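PDB 3QO7: seryl-tRNA synthetase, cytoplasmic from Candida albicans, which attaches serine to tRNA(Ser) in two steps, first activating the amino acid with ATP to Ser-AMP and then passing it to the acceptor end of the tRNA. Local coordinates for residues G174-F179 with I292-A297; K241-T246 with S276-E281; A272-C277 with A297-E302. All coordinates share one frame; numbering follows the deposited sequence.

Contact 1: G174-F179 with I292-A297; sequences GHRGYF and IFRVHA. With ATP (adenosine-5'-triphosphate), chain B.
Tyr178 and Ile292 meet at the tightly packed end of this contact. With chi1 at 66°, the tyrosine CG lies between backbone N and carbonyl carbon and the ring reaches across to 292-297, where Ile292 CG2 sits over one face, 3.9 Å from the ring centroid, as a CH-pi contact. Val295 CG2 packs obliquely, 3.8 Å from Tyr178 CE2. A phenol suits the place because its apolar flanks fill the space between aliphatic groups while Tyr178 OH donates to Ala297 O at 2.8 Å; Glu409 gives the hydroxyl a second, weak partner.

The other end is looser and more polar. A type II turn from Gly174 to Gly177 presents Arg176, whose NH1 bonds to Arg294 O at the guanidinium edge. Water joins Arg176 O to His296 N. On the solvent side His175 ND1 and His296 NE2 share a hydrogen bond of 3.1 Å, the two rings meeting rim to rim with their planes 57° apart, and His296 ND1 is held by Arg279 O. The Arg294 side chain reaches past N6 to the N7 edge of the adenine, though it is poorly ordered.

With its side chain packed on Tyr178, Val295 turns its backbone to ATP: its N donates to N1 at 3.1 Å and its O accepts from N6 at 2.9 Å, the adenine recognition characteristic of the motif 2 loop in class II aminoacyl-tRNA synthetases.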
loop_
_atom_site.group_PDB
_atom_site.type_symbol
_atom_site.label_atom_id
_atom_site.label_comp_id
_atom_site.label_asym_id
_atom_site.label_seq_id
_atom_site.Cartn_x
_atom_site.Cartn_y
_atom_site.Cartn_z
ATOM N N GLY A 174 -5.163 12.916 5.824
ATOM C CA GLY A 174 -4.463 13.567 6.914
ATOM C C GLY A 174 -3.112 14.140 6.527
ATOM O O GLY A 174 -2.874 14.482 5.373
ATOM N N HIS A 175 -2.236 14.241 7.520
ATOM C CA HIS A 175 -0.916 14.877 7.430
ATOM C C HIS A 175 -0.098 14.412 6.218
ATOM O O HIS A 175 0.217 13.236 6.089
ATOM C CB HIS A 175 -0.177 14.571 8.748
ATOM C CG HIS A 175 1.179 15.190 8.870
ATOM N ND1 HIS A 175 2.330 14.437 8.954
ATOM C CD2 HIS A 175 1.566 16.486 8.971
ATOM C CE1 HIS A 175 3.371 15.243 9.073
ATOM N NE2 HIS A 175 2.935 16.491 9.089
ATOM N N ARG A 176 0.236 15.339 5.326
ATOM C CA ARG A 176 1.066 15.022 4.167
ATOM C C ARG A 176 0.391 14.114 3.143
ATOM O O ARG A 176 1.062 13.554 2.276
ATOM C CB ARG A 176 2.371 14.358 4.604
ATOM C CG ARG A 176 3.223 15.194 5.523
ATOM C CD ARG A 176 3.919 16.310 4.794
ATOM N NE ARG A 176 4.667 17.133 5.739
ATOM C CZ ARG A 176 5.944 16.937 6.065
ATOM N NH1 ARG A 176 6.620 15.948 5.509
ATOM N NH2 ARG A 176 6.550 17.738 6.940
ATOM N N GLY A 177 -0.919 13.936 3.239
ATOM C CA GLY A 177 -1.608 13.131 2.251
ATOM C C GLY A 177 -1.672 13.854 0.928
ATOM O O GLY A 177 -1.773 15.073 0.896
ATOM N N TYR A 178 -1.629 13.123 -0.172
ATOM C CA TYR A 178 -1.661 13.776 -1.474
ATOM C C TYR A 178 -2.185 12.837 -2.571
ATOM O O TYR A 178 -2.083 11.604 -2.462
ATOM C CB TYR A 178 -0.254 14.291 -1.838
ATOM C CG TYR A 178 0.733 13.151 -2.057
ATOM C CD1 TYR A 178 0.952 12.631 -3.323
ATOM C CD2 TYR A 178 1.403 12.562 -0.989
ATOM C CE1 TYR A 178 1.840 11.566 -3.527
ATOM C CE2 TYR A 178 2.284 11.501 -1.181
ATOM C CZ TYR A 178 2.495 11.003 -2.453
ATOM O OH TYR A 178 3.363 9.947 -2.660
ATOM N N PHE A 179 -2.761 13.432 -3.615
ATOM C CA PHE A 179 -2.982 12.747 -4.880
ATOM C C PHE A 179 -1.949 13.255 -5.865
ATOM O O PHE A 179 -1.581 14.423 -5.824
ATOM C CB PHE A 179 -4.328 13.121 -5.476
ATOM C CG PHE A 179 -5.512 12.655 -4.692
ATOM C CD1 PHE A 179 -6.307 11.601 -5.172
ATOM C CD2 PHE A 179 -5.863 13.289 -3.497
ATOM C CE1 PHE A 179 -7.424 11.188 -4.460
ATOM C CE2 PHE A 179 -6.977 12.873 -2.775
ATOM C CZ PHE A 179 -7.765 11.831 -3.259
ATOM N N ILE A 292 5.911 16.740 -1.977
ATOM C CA ILE A 292 6.018 15.290 -1.953
ATOM C C ILE A 292 7.457 14.820 -1.703
ATOM O O ILE A 292 7.858 13.731 -2.114
ATOM C CB ILE A 292 5.463 14.626 -3.257
ATOM C CG1 ILE A 292 6.263 15.029 -4.500
ATOM C CG2 ILE A 292 3.958 14.903 -3.463
ATOM C CD1 ILE A 292 5.652 14.385 -5.803
ATOM N N PHE A 293 8.226 15.656 -1.021
ATOM C CA PHE A 293 9.590 15.334 -0.695
ATOM C C PHE A 293 9.716 14.411 0.514
ATOM O O PHE A 293 10.505 13.481 0.508
ATOM C CB PHE A 293 10.380 16.620 -0.433
ATOM C CG PHE A 293 11.810 16.373 -0.145
ATOM C CD1 PHE A 293 12.725 16.278 -1.175
ATOM C CD2 PHE A 293 12.235 16.159 1.146
ATOM C CE1 PHE A 293 14.056 16.014 -0.921
ATOM C CE2 PHE A 293 13.565 15.900 1.413
ATOM C CZ PHE A 293 14.480 15.828 0.377
ATOM N N ARG A 294 8.974 14.702 1.571
ATOM C CA ARG A 294 8.987 13.892 2.781
ATOM C C ARG A 294 7.518 13.618 3.069
ATOM O O ARG A 294 6.796 14.499 3.521
ATOM C CB ARG A 294 9.676 14.666 3.927
ATOM C CG ARG A 294 10.144 13.847 5.191
ATOM C CD ARG A 294 11.252 12.800 4.900
ATOM N NE ARG A 294 12.609 13.231 5.278
ATOM C CZ ARG A 294 13.708 12.469 5.188
ATOM N NH1 ARG A 294 14.895 12.952 5.552
ATOM N NH2 ARG A 294 13.631 11.218 4.738
ATOM N N VAL A 295 7.064 12.413 2.733
ATOM C CA VAL A 295 5.649 12.040 2.850
ATOM C C VAL A 295 5.512 10.651 3.486
ATOM O O VAL A 295 6.520 9.982 3.724
ATOM C CB VAL A 295 4.921 12.095 1.469
ATOM C CG1 VAL A 295 4.732 13.540 1.008
ATOM C CG2 VAL A 295 5.692 11.296 0.419
ATOM N N HIS A 296 4.289 10.205 3.771
ATOM C CA HIS A 296 4.102 8.900 4.465
ATOM C C HIS A 296 4.054 7.670 3.552
ATOM O O HIS A 296 4.279 6.546 4.003
ATOM C CB HIS A 296 2.849 8.911 5.322
ATOM C CG HIS A 296 2.900 9.895 6.439
ATOM N ND1 HIS A 296 3.703 9.722 7.548
ATOM C CD2 HIS A 296 2.267 11.076 6.611
ATOM C CE1 HIS A 296 3.555 10.751 8.358
ATOM N NE2 HIS A 296 2.686 11.583 7.817
ATOM N N ALA A 297 3.765 7.899 2.277
ATOM C CA ALA A 297 3.685 6.838 1.278
ATOM C C ALA A 297 4.339 7.298 -0.030
ATOM O O ALA A 297 4.186 8.465 -0.463
ATOM C CB ALA A 297 2.251 6.477 1.040
HETATM P PG ATP B . 18.768 8.611 5.844
HETATM O O1G ATP B . 18.984 8.052 7.232
HETATM O O2G ATP B . 17.328 8.968 5.540
HETATM O O3G ATP B . 19.770 9.675 5.466
HETATM P PB ATP B . 18.461 5.938 5.051
HETATM O O1B ATP B . 17.567 5.970 6.270
HETATM O O2B ATP B . 19.516 4.872 4.918
HETATM O O3B ATP B . 19.099 7.391 4.828
HETATM P PA ATP B . 16.040 5.391 3.718
HETATM O O1A ATP B . 15.381 5.832 5.016
HETATM O O2A ATP B . 16.032 3.942 3.283
HETATM O O3A ATP B . 17.578 5.851 3.723
HETATM O "O5'" ATP B . 15.685 6.394 2.508
HETATM C "C5'" ATP B . 16.554 6.370 1.373
HETATM C "C4'" ATP B . 15.874 7.135 0.263
HETATM O "O4'" ATP B . 14.449 7.018 0.395
HETATM C "C3'" ATP B . 16.182 8.588 0.447
HETATM O "O3'" ATP B . 17.300 8.912 -0.380
HETATM C "C2'" ATP B . 14.907 9.306 0.050
HETATM O "O2'" ATP B . 15.010 9.683 -1.326
HETATM C "C1'" ATP B . 13.798 8.276 0.197
HETATM N N9 ATP B . 12.909 8.611 1.349
HETATM C C8 ATP B . 13.168 8.322 2.639
HETATM N N7 ATP B . 12.167 8.758 3.452
HETATM C C5 ATP B . 11.236 9.351 2.678
HETATM C C6 ATP B . 9.930 10.020 2.900
HETATM N N6 ATP B . 9.421 10.135 4.155
HETATM N N1 ATP B . 9.265 10.500 1.829
HETATM C C2 ATP B . 9.756 10.381 0.584
HETATM N N3 ATP B . 10.934 9.778 0.313
HETATM C C4 ATP B . 11.720 9.252 1.294
HETATM O O HOH W 1 1.644 10.868 2.603
#

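Contact 2: K241-T246 with S276-E281. With ATP (adenosine-5'-triphosphate), chain B.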
loop_
_atom_site.group_PDB
_atom_site.type_symbol
_atom_site.label_atom_id
_atom_site.label_comp_id
_atom_site.label_asym_id
_atom_site.label_seq_id
_atom_site.Cartn_x
_atom_site.Cartn_y
_atom_site.Cartn_z
ATOM N N LYS A 241 0.188 -7.416 10.850
ATOM C CA LYS A 241 1.327 -7.369 9.954
ATOM C C LYS A 241 1.851 -5.953 10.000
ATOM O O LYS A 241 1.301 -5.093 10.693
ATOM C CB LYS A 241 0.907 -7.712 8.528
ATOM C CG LYS A 241 0.146 -9.000 8.382
ATOM C CD LYS A 241 -0.296 -9.210 6.944
ATOM C CE LYS A 241 -1.124 -10.489 6.796
ATOM N NZ LYS A 241 -0.415 -11.737 7.207
ATOM N N TYR A 242 2.916 -5.710 9.260
ATOM C CA TYR A 242 3.423 -4.367 9.098
ATOM C C TYR A 242 3.318 -3.965 7.645
ATOM O O TYR A 242 3.359 -4.817 6.755
ATOM C CB TYR A 242 4.873 -4.288 9.575
ATOM C CG TYR A 242 4.968 -4.497 11.061
ATOM C CD1 TYR A 242 4.674 -3.468 11.944
ATOM C CD2 TYR A 242 5.309 -5.728 11.583
ATOM C CE1 TYR A 242 4.734 -3.654 13.303
ATOM C CE2 TYR A 242 5.374 -5.928 12.945
ATOM C CZ TYR A 242 5.083 -4.889 13.803
ATOM O OH TYR A 242 5.148 -5.098 15.165
ATOM N N LEU A 243 3.138 -2.672 7.397
ATOM C CA LEU A 243 3.424 -2.174 6.077
ATOM C C LEU A 243 4.942 -1.959 6.032
ATOM O O LEU A 243 5.558 -1.498 7.016
ATOM C CB LEU A 243 2.646 -0.895 5.808
ATOM C CG LEU A 243 1.138 -1.096 5.656
ATOM C CD1 LEU A 243 0.414 0.231 5.640
ATOM C CD2 LEU A 243 0.839 -1.903 4.388
ATOM N N ILE A 244 5.552 -2.331 4.913
ATOM C CA ILE A 244 6.991 -2.178 4.764
ATOM C C ILE A 244 7.393 -0.697 4.611
ATOM O O ILE A 244 6.641 0.123 4.070
ATOM C CB ILE A 244 7.537 -2.985 3.564
ATOM C CG1 ILE A 244 7.144 -2.337 2.246
ATOM C CG2 ILE A 244 7.046 -4.455 3.604
ATOM C CD1 ILE A 244 7.481 -3.203 1.040
ATOM N N ALA A 245 8.581 -0.367 5.108
ATOM C CA ALA A 245 9.184 0.942 4.920
ATOM C C ALA A 245 9.967 1.032 3.614
ATOM O O ALA A 245 10.289 2.117 3.166
ATOM C CB ALA A 245 10.104 1.238 6.064
ATOM N N THR A 246 10.283 -0.117 3.023
ATOM C CA THR A 246 11.129 -0.208 1.831
ATOM C C THR A 246 11.126 -1.663 1.381
ATOM O O THR A 246 11.063 -2.577 2.222
ATOM C CB THR A 246 12.597 0.208 2.116
ATOM O OG1 THR A 246 13.450 -0.301 1.078
ATOM C CG2 THR A 246 13.093 -0.328 3.493
ATOM N N SER A 276 5.633 0.221 -3.122
ATOM C CA SER A 276 5.382 1.403 -2.310
ATOM C C SER A 276 5.996 1.200 -0.914
ATOM O O SER A 276 6.337 0.081 -0.530
ATOM C CB SER A 276 3.889 1.723 -2.231
ATOM O OG SER A 276 3.386 1.927 -3.538
ATOM N N CYS A 277 6.145 2.292 -0.178
ATOM C CA CYS A 277 6.881 2.311 1.071
ATOM C C CYS A 277 6.075 3.203 1.964
ATOM O O CYS A 277 5.524 4.201 1.491
ATOM C CB CYS A 277 8.273 2.935 0.885
ATOM S SG CYS A 277 9.285 2.138 -0.381
ATOM N N PHE A 278 6.013 2.853 3.246
ATOM C CA PHE A 278 5.149 3.544 4.190
ATOM C C PHE A 278 5.943 3.903 5.422
ATOM O O PHE A 278 6.636 3.056 6.010
ATOM C CB PHE A 278 3.896 2.710 4.512
ATOM C CG PHE A 278 3.090 2.370 3.286
ATOM C CD1 PHE A 278 2.035 3.177 2.884
ATOM C CD2 PHE A 278 3.440 1.281 2.487
ATOM C CE1 PHE A 278 1.317 2.887 1.712
ATOM C CE2 PHE A 278 2.751 0.994 1.326
ATOM C CZ PHE A 278 1.674 1.799 0.934
ATOM N N ARG A 279 5.868 5.178 5.794
ATOM C CA ARG A 279 6.616 5.659 6.942
ATOM C C ARG A 279 5.760 6.488 7.881
ATOM O O ARG A 279 5.190 7.495 7.469
ATOM C CB ARG A 279 7.822 6.444 6.461
ATOM C CG ARG A 279 8.786 5.591 5.662
ATOM C CD ARG A 279 10.227 6.031 5.856
ATOM N NE ARG A 279 11.118 5.298 4.964
ATOM C CZ ARG A 279 12.360 5.678 4.676
ATOM N NH1 ARG A 279 12.859 6.792 5.217
ATOM N NH2 ARG A 279 13.094 4.942 3.837
ATOM N N ARG A 280 5.666 6.065 9.142
ATOM C CA ARG A 280 4.905 6.837 10.135
ATOM C C ARG A 280 5.495 8.209 10.367
ATOM O O ARG A 280 4.768 9.141 10.685
ATOM C CB ARG A 280 4.821 6.118 11.476
ATOM C CG ARG A 280 4.147 4.778 11.410
ATOM C CD ARG A 280 3.803 4.286 12.793
ATOM N NE ARG A 280 3.226 5.370 13.561
ATOM C CZ ARG A 280 3.494 5.578 14.840
ATOM N NH1 ARG A 280 4.322 4.748 15.466
ATOM N NH2 ARG A 280 2.941 6.607 15.485
ATOM N N GLU A 281 6.816 8.324 10.223
ATOM C CA GLU A 281 7.525 9.581 10.430
ATOM C C GLU A 281 7.764 10.357 9.139
ATOM O O GLU A 281 8.486 9.914 8.236
ATOM C CB GLU A 281 8.865 9.323 11.115
ATOM C CG GLU A 281 8.748 8.910 12.564
ATOM C CD GLU A 281 8.154 10.010 13.420
ATOM O OE1 GLU A 281 8.928 10.882 13.890
ATOM O OE2 GLU A 281 6.912 10.002 13.609
HETATM P PG ATP B . 18.768 8.611 5.844
HETATM O O1G ATP B . 18.984 8.052 7.232
HETATM O O2G ATP B . 17.328 8.968 5.540
HETATM O O3G ATP B . 19.770 9.675 5.466
HETATM P PB ATP B . 18.461 5.938 5.051
HETATM O O1B ATP B . 17.567 5.970 6.270
HETATM O O2B ATP B . 19.516 4.872 4.918
HETATM O O3B ATP B . 19.099 7.391 4.828
HETATM P PA ATP B . 16.040 5.391 3.718
HETATM O O1A ATP B . 15.381 5.832 5.016
HETATM O O2A ATP B . 16.032 3.942 3.283
HETATM O O3A ATP B . 17.578 5.851 3.723
HETATM O "O5'" ATP B . 15.685 6.394 2.508
HETATM C "C5'" ATP B . 16.554 6.370 1.373
HETATM C "C4'" ATP B . 15.874 7.135 0.263
HETATM O "O4'" ATP B . 14.449 7.018 0.395
HETATM C "C3'" ATP B . 16.182 8.588 0.447
HETATM O "O3'" ATP B . 17.300 8.912 -0.380
HETATM C "C2'" ATP B . 14.907 9.306 0.050
HETATM O "O2'" ATP B . 15.010 9.683 -1.326
HETATM C "C1'" ATP B . 13.798 8.276 0.197
HETATM N N9 ATP B . 12.909 8.611 1.349
HETATM C C8 ATP B . 13.168 8.322 2.639
HETATM N N7 ATP B . 12.167 8.758 3.452
HETATM C C5 ATP B . 11.236 9.351 2.678
HETATM C C6 ATP B . 9.930 10.020 2.900
HETATM N N6 ATP B . 9.421 10.135 4.155
HETATM N N1 ATP B . 9.265 10.500 1.829
HETATM C C2 ATP B . 9.756 10.381 0.584
HETATM N N3 ATP B . 10.934 9.778 0.313
HETATM C C4 ATP B . 11.720 9.252 1.294
HETATM O O HOH W 2 5.280 1.190 7.306
#
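Phe278 CG stands anti to its carbonyl carbon (chi1 -58°), and Leu243 takes the same kind of first torsion (chi1 -70°); together these bring the leucine branch against the phenylalanine. Leu243 CB lies 4.0 Å from Phe278 CB, and Leu243 CD1 comes over one face of the ring, offset toward its rim. A branched aliphatic beside a flat aromatic suits this buried spot, which Met212 and Val211 of the second subunit also pack against, on Leu243 and Phe278 respectively.

Phe278 N donates to Ile244 O at 2.9 Å, approaching in the carbonyl plane, and Ala245 CA makes a CA-H...O contact with Phe278 O. The small Ala245 lets the two backbones come close there. Water 2 donates to both Leu243 O, at 2.7 Å, and Phe278 O, at 2.6 Å, giving these two buried carbonyls a common partner.

Here two parts of the class II catalytic domain meet, the runs 243-246 and 276-279 pointing 103° apart: the end of strand 269-278, which belongs to motif 2, and the segment leading from strand 239-243 into the TxE loop of seryl-tRNA synthetases. Thr246 opens that loop, probably at the serine site, and its OG1 caps the N of Glu248. Its CA rests 3.7 Å from Cys277 SG, and Cys277 CB lies against Ala245 O.

Beyond Phe278 the strand gives way to Arg279, whose long chain carries its guanidinium past Ala245 O, with that oxygen near the guanidinium plane at the NE edge, and on to the alpha-phosphate. Arg279 NH1 makes a weak hydrogen bond to ATP O1A at 2.7 Å. Arginine suits the site because its spread N-H groups can meet a phosphate, and Lys300 brings a second positive charge to the same anion.

Contact 3: A272-C277 with A297-E302. With ATP (adenosine-5'-triphosphate), chain B.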
loop_
_atom_site.group_PDB
_atom_site.type_symbol
_atom_site.label_atom_id
_atom_site.label_comp_id
_atom_site.label_asym_id
_atom_site.label_seq_id
_atom_site.Cartn_x
_atom_site.Cartn_y
_atom_site.Cartn_z
ATOM N N ALA A 272 16.132 -5.663 -8.827
ATOM C CA ALA A 272 15.595 -4.319 -8.977
ATOM C C ALA A 272 14.262 -4.323 -8.278
ATOM O O ALA A 272 13.241 -4.638 -8.896
ATOM C CB ALA A 272 15.414 -3.960 -10.464
ATOM N N GLY A 273 14.266 -4.011 -6.987
ATOM C CA GLY A 273 13.054 -4.063 -6.186
ATOM C C GLY A 273 12.156 -2.877 -6.497
ATOM O O GLY A 273 12.633 -1.757 -6.687
ATOM N N TYR A 274 10.858 -3.122 -6.593
ATOM C CA TYR A 274 9.895 -2.045 -6.746
ATOM C C TYR A 274 8.761 -2.263 -5.781
ATOM O O TYR A 274 8.192 -3.360 -5.751
ATOM C CB TYR A 274 9.299 -1.968 -8.172
ATOM C CG TYR A 274 8.017 -1.159 -8.178
ATOM C CD1 TYR A 274 8.016 0.177 -7.740
ATOM C CD2 TYR A 274 6.807 -1.722 -8.552
ATOM C CE1 TYR A 274 6.846 0.945 -7.706
ATOM C CE2 TYR A 274 5.607 -0.963 -8.516
ATOM C CZ TYR A 274 5.641 0.371 -8.095
ATOM O OH TYR A 274 4.484 1.134 -8.062
ATOM N N SER A 275 8.411 -1.234 -5.013
ATOM C CA SER A 275 7.198 -1.302 -4.203
ATOM C C SER A 275 6.798 0.087 -3.749
ATOM O O SER A 275 7.540 1.024 -3.972
ATOM C CB SER A 275 7.426 -2.163 -2.974
ATOM O OG SER A 275 8.184 -1.462 -2.019
ATOM N N SER A 276 5.633 0.221 -3.122
ATOM C CA SER A 276 5.382 1.403 -2.310
ATOM C C SER A 276 5.996 1.200 -0.914
ATOM O O SER A 276 6.337 0.081 -0.530
ATOM C CB SER A 276 3.889 1.723 -2.231
ATOM O OG SER A 276 3.386 1.927 -3.538
ATOM N N CYS A 277 6.145 2.292 -0.178
ATOM C CA CYS A 277 6.881 2.311 1.071
ATOM C C CYS A 277 6.075 3.203 1.964
ATOM O O CYS A 277 5.524 4.201 1.491
ATOM C CB CYS A 277 8.273 2.935 0.885
ATOM S SG CYS A 277 9.285 2.138 -0.381
ATOM N N ALA A 297 3.765 7.899 2.277
ATOM C CA ALA A 297 3.685 6.838 1.278
ATOM C C ALA A 297 4.339 7.298 -0.030
ATOM O O ALA A 297 4.186 8.465 -0.463
ATOM C CB ALA A 297 2.251 6.477 1.040
ATOM N N PHE A 298 5.082 6.394 -0.655
ATOM C CA PHE A 298 5.793 6.749 -1.888
ATOM C C PHE A 298 6.366 5.496 -2.527
ATOM O O PHE A 298 6.382 4.422 -1.912
ATOM C CB PHE A 298 6.914 7.763 -1.608
ATOM C CG PHE A 298 7.935 7.267 -0.599
ATOM C CD1 PHE A 298 9.057 6.532 -1.014
ATOM C CD2 PHE A 298 7.755 7.490 0.757
ATOM C CE1 PHE A 298 9.999 6.056 -0.091
ATOM C CE2 PHE A 298 8.678 6.998 1.683
ATOM C CZ PHE A 298 9.806 6.282 1.255
ATOM N N GLU A 299 6.838 5.624 -3.760
ATOM C CA GLU A 299 7.388 4.466 -4.446
ATOM C C GLU A 299 8.909 4.505 -4.504
ATOM O O GLU A 299 9.531 5.584 -4.519
ATOM C CB GLU A 299 6.773 4.312 -5.832
ATOM C CG GLU A 299 5.282 3.934 -5.786
ATOM C CD GLU A 299 4.433 5.092 -5.299
ATOM O OE1 GLU A 299 4.507 6.166 -5.961
ATOM O OE2 GLU A 299 3.731 4.936 -4.249
ATOM N N LYS A 300 9.515 3.325 -4.512
ATOM C CA LYS A 300 10.964 3.234 -4.521
ATOM C C LYS A 300 11.404 2.070 -5.401
ATOM O O LYS A 300 10.924 0.953 -5.238
ATOM C CB LYS A 300 11.476 3.078 -3.080
ATOM C CG LYS A 300 12.969 3.213 -2.884
ATOM C CD LYS A 300 13.386 2.819 -1.456
ATOM C CE LYS A 300 13.376 4.007 -0.492
ATOM N NZ LYS A 300 14.043 3.676 0.818
ATOM N N ILE A 301 12.260 2.358 -6.378
ATOM C CA ILE A 301 13.059 1.324 -7.015
ATOM C C ILE A 301 14.332 1.143 -6.194
ATOM O O ILE A 301 15.115 2.079 -6.018
ATOM C CB ILE A 301 13.454 1.682 -8.438
ATOM C CG1 ILE A 301 12.209 1.973 -9.268
ATOM C CG2 ILE A 301 14.307 0.551 -9.049
ATOM C CD1 ILE A 301 11.273 0.807 -9.307
ATOM N N GLU A 302 14.526 -0.068 -5.691
ATOM C CA GLU A 302 15.603 -0.367 -4.767
ATOM C C GLU A 302 16.596 -1.389 -5.369
ATOM O O GLU A 302 16.179 -2.364 -5.948
ATOM C CB GLU A 302 14.978 -0.929 -3.504
ATOM C CG GLU A 302 15.974 -1.258 -2.431
ATOM C CD GLU A 302 16.399 -0.052 -1.624
ATOM O OE1 GLU A 302 15.942 1.079 -1.938
ATOM O OE2 GLU A 302 17.190 -0.244 -0.662
HETATM P PG ATP B . 18.768 8.611 5.844
HETATM O O1G ATP B . 18.984 8.052 7.232
HETATM O O2G ATP B . 17.328 8.968 5.540
HETATM O O3G ATP B . 19.770 9.675 5.466
HETATM P PB ATP B . 18.461 5.938 5.051
HETATM O O1B ATP B . 17.567 5.970 6.270
HETATM O O2B ATP B . 19.516 4.872 4.918
HETATM O O3B ATP B . 19.099 7.391 4.828
HETATM P PA ATP B . 16.040 5.391 3.718
HETATM O O1A ATP B . 15.381 5.832 5.016
HETATM O O2A ATP B . 16.032 3.942 3.283
HETATM O O3A ATP B . 17.578 5.851 3.723
HETATM O "O5'" ATP B . 15.685 6.394 2.508
HETATM C "C5'" ATP B . 16.554 6.370 1.373
HETATM C "C4'" ATP B . 15.874 7.135 0.263
HETATM O "O4'" ATP B . 14.449 7.018 0.395
HETATM C "C3'" ATP B . 16.182 8.588 0.447
HETATM O "O3'" ATP B . 17.300 8.912 -0.380
HETATM C "C2'" ATP B . 14.907 9.306 0.050
HETATM O "O2'" ATP B . 15.010 9.683 -1.326
HETATM C "C1'" ATP B . 13.798 8.276 0.197
HETATM N N9 ATP B . 12.909 8.611 1.349
HETATM C C8 ATP B . 13.168 8.322 2.639
HETATM N N7 ATP B . 12.167 8.758 3.452
HETATM C C5 ATP B . 11.236 9.351 2.678
HETATM C C6 ATP B . 9.930 10.020 2.900
HETATM N N6 ATP B . 9.421 10.135 4.155
HETATM N N1 ATP B . 9.265 10.500 1.829
HETATM C C2 ATP B . 9.756 10.381 0.584
HETATM N N3 ATP B . 10.934 9.778 0.313
HETATM C C4 ATP B . 11.720 9.252 1.294
HETATM O O HOH W 3 10.610 -0.241 -2.787
#
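Phe298 is held between Cys277 and the nucleotide: Cys277 CB covers one face, 3.9 Å from the ring centroid, and adenine lies nearly parallel over the opposite face, with Phe298 CE2 3.5 Å from ATP C6. The phenylalanine CG lies between backbone N and carbonyl carbon (chi1 58°), bringing the ring end over toward Cys277; a flat apolar group suits a base stack. Next to it Lys300 packs its CB against Cys277 SG, passes CE along the ring edge and ends with NZ 3.2 Å from ATP O2A.

Behind this first shell are the paired backbones of motif 2, neighbours in the largely antiparallel sheet that forms the class II catalytic core. Cys277 with Phe298, Ser275 with Lys300 and Gly273 with Glu302 are its hydrogen-bonded pairs; Lys300 N meets Ser275 O at 3.1 Å. Gly273, with no side chain, lets Glu302 O come close, and its N donates to that oxygen. Water 3 donates to Ser275 OG and to Lys300 O.

On the sheet face away from ATP, Tyr274 and Glu299 run side by side, and Ile301 CD1 rests 3.6 Å from Tyr274 CB. Glu299 OE2 is 3.1 Å from Ser276 OG, while its OE1 takes a hydrogen bond from Asn188. Helix 183-201 covers the apolar part of this face, with Ile192 on Tyr274 and Leu196 and Leu199 on Ile301.

Each contact includes part of the motif 2 hairpin, and all three touch ATP: contact 3 pairs its strands, contact 1 anchors the returning end of the loop between them, and contact 2 ties its outgoing end to the probable serine site. Contacts 2 and 3 share Ser276 and Cys277, with centres about 10 Å apart; contacts 1 and 3 share Ala297, with centres about 15 Å apart. Contacts 1 and 2, about 13 Å apart between centres, also touch where Ala297 CB packs 3.8 Å from Phe278 CE1. Contact 1 reads the adenine edge and contact 3 stacks on its face, while contacts 2 and 3 bring Arg279 and Lys300 to the alpha-phosphate.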